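Local structure of Non-structural protein 2 (Human rotavirus C, 2GU0) at residues Asn42-Asp45 / Val51-Pro54; Ala5-Phe10 / Tyr67-Glu72. The protein forms an octamer that probably binds single-stranded RNA, hydrolyses nucleoside triphosphates and, with NSP5, builds the viroplasms, where viral RNA is replicated. One frame throughout, in Å; residues are numbered along the deposited sequence.

How the interactions relate
Starting at the N terminus, the chain passes through A5-F10, a short 3-10 turn leading into the strand 8-11, and 57 residues later Y67-E72 comes back against it: interaction 2 closes this long loop. Interaction 1 is nested inside, a beta hairpin in which N42-D45 and V51-P54 pair across a turn of a few residues. The two contacts, with centres about 11 Å apart, also touch. The hairpin reaches V8 through Y43, and P53 packs on A5. Thus A5-F10 meets the hairpin as well as the loop before helix 74-90, tying these parts of the N-terminal region together.

Interaction 1: residues Asn42-Asp45 / Val51-Pro54; sequences NYYD and VAPP
The ring of Y43 has P54 over one face: P54 CD stands 4.0 Å from the ring centroid and only 4° off its normal, a CH-pi contact. At the edge, near the ring plane, V51 reaches in with CG1, which comes to about 3.4 Å from Y43 CD2; the two side chains cross at roughly a right angle. A52 O lies obliquely, 3.5 Å from Y43 CD2. Y43 CG lies anti to its own carbonyl carbon (chi1 -87°), and this turn sets the ring under the proline, both side chains pointing the same way. The phenol end leaves the hairpin, and its OH is hydrogen-bonded to the V8 carbonyl.

The Y44 ring receives A52 CB at its edge, a looser touch of 4.3 Å from Y44 CD2. With CG anti to the backbone N, the ring leads away from V51-P54, and Y44 OH is hydrogen-bonded with Q160 OE1 of a second subunit.

Two hydrogen bonds pair the backbones. A52 N gives a nearly straight bond to Y44 O (2.7 Å, 170°), in the carbonyl plane, whereas Y44 N meets A52 O at 3.2 Å from above that carbonyl's plane. P54 CA approaches N42 O in a CA-H...O contact. Y44 and A52 share one face of the sheet, and A52 packs on helix 24-32 through A26 and M30; D45 and V51 share the other face. This is a two-stranded antiparallel beta hairpin, with Y44-A52 its hydrogen-bonded pair and D45-V51 its non-hydrogen-bonded one, and through Y44 it takes part in a subunit interface of the octamer.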
# COMPACT_ATOMS: atom_id res chain seq x y z
N ASN A 42 36.36 4.10 -31.43
CA ASN A 42 35.92 2.72 -31.65
C ASN A 42 34.88 2.28 -30.63
O ASN A 42 34.85 2.78 -29.50
CB ASN A 42 37.11 1.76 -31.57
CG ASN A 42 38.18 2.03 -32.61
OD1 ASN A 42 37.90 2.16 -33.81
ND2 ASN A 42 39.43 2.11 -32.16
N TYR A 43 34.02 1.35 -31.02
CA TYR A 43 33.05 0.84 -30.07
C TYR A 43 33.89 0.26 -28.95
O TYR A 43 34.93 -0.36 -29.22
CB TYR A 43 32.17 -0.25 -30.68
CG TYR A 43 30.97 0.29 -31.41
CD1 TYR A 43 31.09 0.89 -32.65
CD2 TYR A 43 29.70 0.21 -30.85
CE1 TYR A 43 29.98 1.39 -33.32
CE2 TYR A 43 28.59 0.71 -31.51
CZ TYR A 43 28.74 1.29 -32.75
OH TYR A 43 27.64 1.76 -33.42
N TYR A 44 33.46 0.44 -27.71
CA TYR A 44 34.20 -0.05 -26.56
C TYR A 44 33.72 -1.37 -25.98
O TYR A 44 32.55 -1.53 -25.64
CB TYR A 44 34.17 1.00 -25.45
CG TYR A 44 34.92 0.58 -24.23
CD1 TYR A 44 36.30 0.47 -24.26
CD2 TYR A 44 34.25 0.29 -23.04
CE1 TYR A 44 37.02 0.09 -23.15
CE2 TYR A 44 34.96 -0.10 -21.90
CZ TYR A 44 36.35 -0.20 -21.97
OH TYR A 44 37.10 -0.55 -20.89
N ASP A 45 34.64 -2.33 -25.83
CA ASP A 45 34.25 -3.60 -25.26
C ASP A 45 34.37 -3.59 -23.74
O ASP A 45 35.44 -3.48 -23.17
CB ASP A 45 35.06 -4.75 -25.86
CG ASP A 45 34.61 -6.09 -25.35
OD1 ASP A 45 33.44 -6.17 -24.90
OD2 ASP A 45 35.39 -7.06 -25.39
N VAL A 51 29.14 -4.55 -25.72
CA VAL A 51 29.70 -3.40 -26.38
C VAL A 51 29.03 -2.08 -26.04
O VAL A 51 27.81 -1.94 -26.17
CB VAL A 51 29.64 -3.59 -27.92
CG1 VAL A 51 30.16 -2.35 -28.63
CG2 VAL A 51 30.45 -4.82 -28.28
N ALA A 52 29.84 -1.12 -25.61
CA ALA A 52 29.37 0.22 -25.28
C ALA A 52 29.64 1.14 -26.47
O ALA A 52 30.34 0.76 -27.41
CB ALA A 52 30.08 0.71 -24.07
N PRO A 53 29.10 2.35 -26.44
CA PRO A 53 29.32 3.29 -27.55
C PRO A 53 30.74 3.84 -27.60
O PRO A 53 31.45 3.85 -26.59
CB PRO A 53 28.32 4.39 -27.27
CG PRO A 53 27.26 3.71 -26.48
CD PRO A 53 28.05 2.86 -25.55
N PRO A 54 31.17 4.32 -28.78
CA PRO A 54 32.52 4.87 -28.89
C PRO A 54 32.66 5.99 -27.85
O PRO A 54 31.79 6.86 -27.76
CB PRO A 54 32.55 5.41 -30.31
CG PRO A 54 31.70 4.44 -31.04
CD PRO A 54 30.53 4.24 -30.10

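Interaction 2: residues Ala5-Phe10 / Tyr67-Glu72; sequences ACFVSF and YGLDYE
C6, in the short 3-10 turn, is the first residue of A5-F10 to meet the other segment: its CB lies 4.3 Å from L69 CD1, a loose apolar touch. Its carbonyl oxygen is hydrogen-bonded to Y76 OH of helix 74-90. F7 follows and makes the closer contact. Because its CG stands anti to the carbonyl carbon (chi1 -52°), the ring extends toward the loop, and L69 comes to meet it from the opposite direction. The far end of the ring does the touching: F7 CZ is 3.6 Å from L69 CD1 and 4.0 Å from L69 CD2, so CZ touches both methyls, while F7 CE2 is also near CD1. The methyl CD1 approaches the ring obliquely.

From V8 the chain runs on as a strand, leaving the loop behind. L69 is held by backbone hydrogen bonds to R60 and K62 and opens the inverse gamma turn centred on D70, closed by a weak Y71 N to L69 O bond. F7 also packs on L79 and L83 of helix 74-90. This is a buried apolar cluster of the N-terminal region, made of F7, L69 and V108 of helix 108-119, V108 being a predicted ATP-binding residue.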
# COMPACT_ATOMS: atom_id res chain seq x y z
N ALA A 5 25.08 5.26 -33.02
CA ALA A 5 26.04 4.45 -32.26
C ALA A 5 25.89 4.58 -30.74
O ALA A 5 26.64 3.94 -30.00
CB ALA A 5 27.46 4.81 -32.66
N CYS A 6 24.97 5.41 -30.28
CA CYS A 6 24.77 5.54 -28.85
C CYS A 6 23.71 4.54 -28.44
O CYS A 6 23.43 4.37 -27.26
CB CYS A 6 24.28 6.93 -28.48
SG CYS A 6 25.43 8.25 -28.81
N PHE A 7 23.13 3.86 -29.43
CA PHE A 7 22.08 2.89 -29.15
C PHE A 7 22.29 1.48 -29.67
O PHE A 7 21.70 0.54 -29.14
CB PHE A 7 20.76 3.40 -29.70
CG PHE A 7 20.43 4.78 -29.26
CD1 PHE A 7 20.81 5.87 -30.03
CD2 PHE A 7 19.73 5.00 -28.09
CE1 PHE A 7 20.49 7.16 -29.63
CE2 PHE A 7 19.41 6.29 -27.68
CZ PHE A 7 19.79 7.37 -28.45
N VAL A 8 23.10 1.32 -30.72
CA VAL A 8 23.31 0.00 -31.30
C VAL A 8 24.72 -0.26 -31.83
O VAL A 8 25.38 0.64 -32.35
CB VAL A 8 22.35 -0.21 -32.48
CG1 VAL A 8 20.93 -0.09 -32.03
CG2 VAL A 8 22.64 0.81 -33.56
N SER A 9 25.17 -1.50 -31.68
CA SER A 9 26.47 -1.91 -32.20
C SER A 9 26.14 -2.89 -33.31
O SER A 9 24.97 -3.27 -33.46
CB SER A 9 27.31 -2.57 -31.10
OG SER A 9 26.60 -3.59 -30.46
N PHE A 10 27.13 -3.32 -34.09
CA PHE A 10 26.82 -4.23 -35.19
C PHE A 10 27.84 -5.34 -35.42
O PHE A 10 28.94 -5.32 -34.88
CB PHE A 10 26.67 -3.43 -36.49
CG PHE A 10 27.89 -2.63 -36.83
CD1 PHE A 10 29.01 -3.25 -37.38
CD2 PHE A 10 27.96 -1.28 -36.53
CE1 PHE A 10 30.18 -2.53 -37.62
CE2 PHE A 10 29.12 -0.55 -36.77
CZ PHE A 10 30.23 -1.18 -37.31
N TYR A 67 23.55 17.43 -19.14
CA TYR A 67 22.26 17.05 -19.70
C TYR A 67 22.46 16.16 -20.90
O TYR A 67 23.06 16.56 -21.89
CB TYR A 67 21.48 18.27 -20.15
CG TYR A 67 20.15 17.93 -20.80
CD1 TYR A 67 19.12 17.34 -20.06
CD2 TYR A 67 19.92 18.21 -22.15
CE1 TYR A 67 17.89 17.05 -20.65
CE2 TYR A 67 18.69 17.92 -22.74
CZ TYR A 67 17.68 17.35 -21.98
OH TYR A 67 16.46 17.08 -22.56
N GLY A 68 21.93 14.94 -20.81
CA GLY A 68 22.05 14.01 -21.91
C GLY A 68 21.00 12.92 -21.85
O GLY A 68 20.04 13.00 -21.08
N LEU A 69 21.19 11.91 -22.68
CA LEU A 69 20.29 10.77 -22.72
C LEU A 69 20.25 10.13 -21.35
O LEU A 69 21.29 9.79 -20.80
CB LEU A 69 20.81 9.75 -23.72
CG LEU A 69 20.78 10.20 -25.17
CD1 LEU A 69 21.63 9.29 -26.03
CD2 LEU A 69 19.34 10.20 -25.63
N ASP A 70 19.07 9.97 -20.79
CA ASP A 70 18.99 9.33 -19.49
C ASP A 70 18.97 7.83 -19.77
O ASP A 70 17.94 7.16 -19.68
CB ASP A 70 17.73 9.81 -18.75
CG ASP A 70 17.60 9.20 -17.38
OD1 ASP A 70 18.65 8.85 -16.79
OD2 ASP A 70 16.45 9.07 -16.90
N TYR A 71 20.13 7.32 -20.14
CA TYR A 71 20.31 5.92 -20.50
C TYR A 71 20.03 4.97 -19.36
O TYR A 71 19.93 3.75 -19.56
CB TYR A 71 21.73 5.72 -21.03
CG TYR A 71 22.80 5.94 -19.98
CD1 TYR A 71 23.19 4.91 -19.14
CD2 TYR A 71 23.39 7.19 -19.81
CE1 TYR A 71 24.12 5.11 -18.15
CE2 TYR A 71 24.32 7.40 -18.81
CZ TYR A 71 24.68 6.35 -17.98
OH TYR A 71 25.57 6.54 -16.96
N GLU A 72 19.89 5.52 -18.15
CA GLU A 72 19.60 4.71 -16.97
C GLU A 72 18.12 4.40 -16.98
O GLU A 72 17.65 3.52 -16.25
CB GLU A 72 19.96 5.46 -15.69
CG GLU A 72 21.43 5.83 -15.59
CD GLU A 72 22.09 5.25 -14.35
OE1 GLU A 72 21.60 4.21 -13.85
OE2 GLU A 72 23.11 5.82 -13.89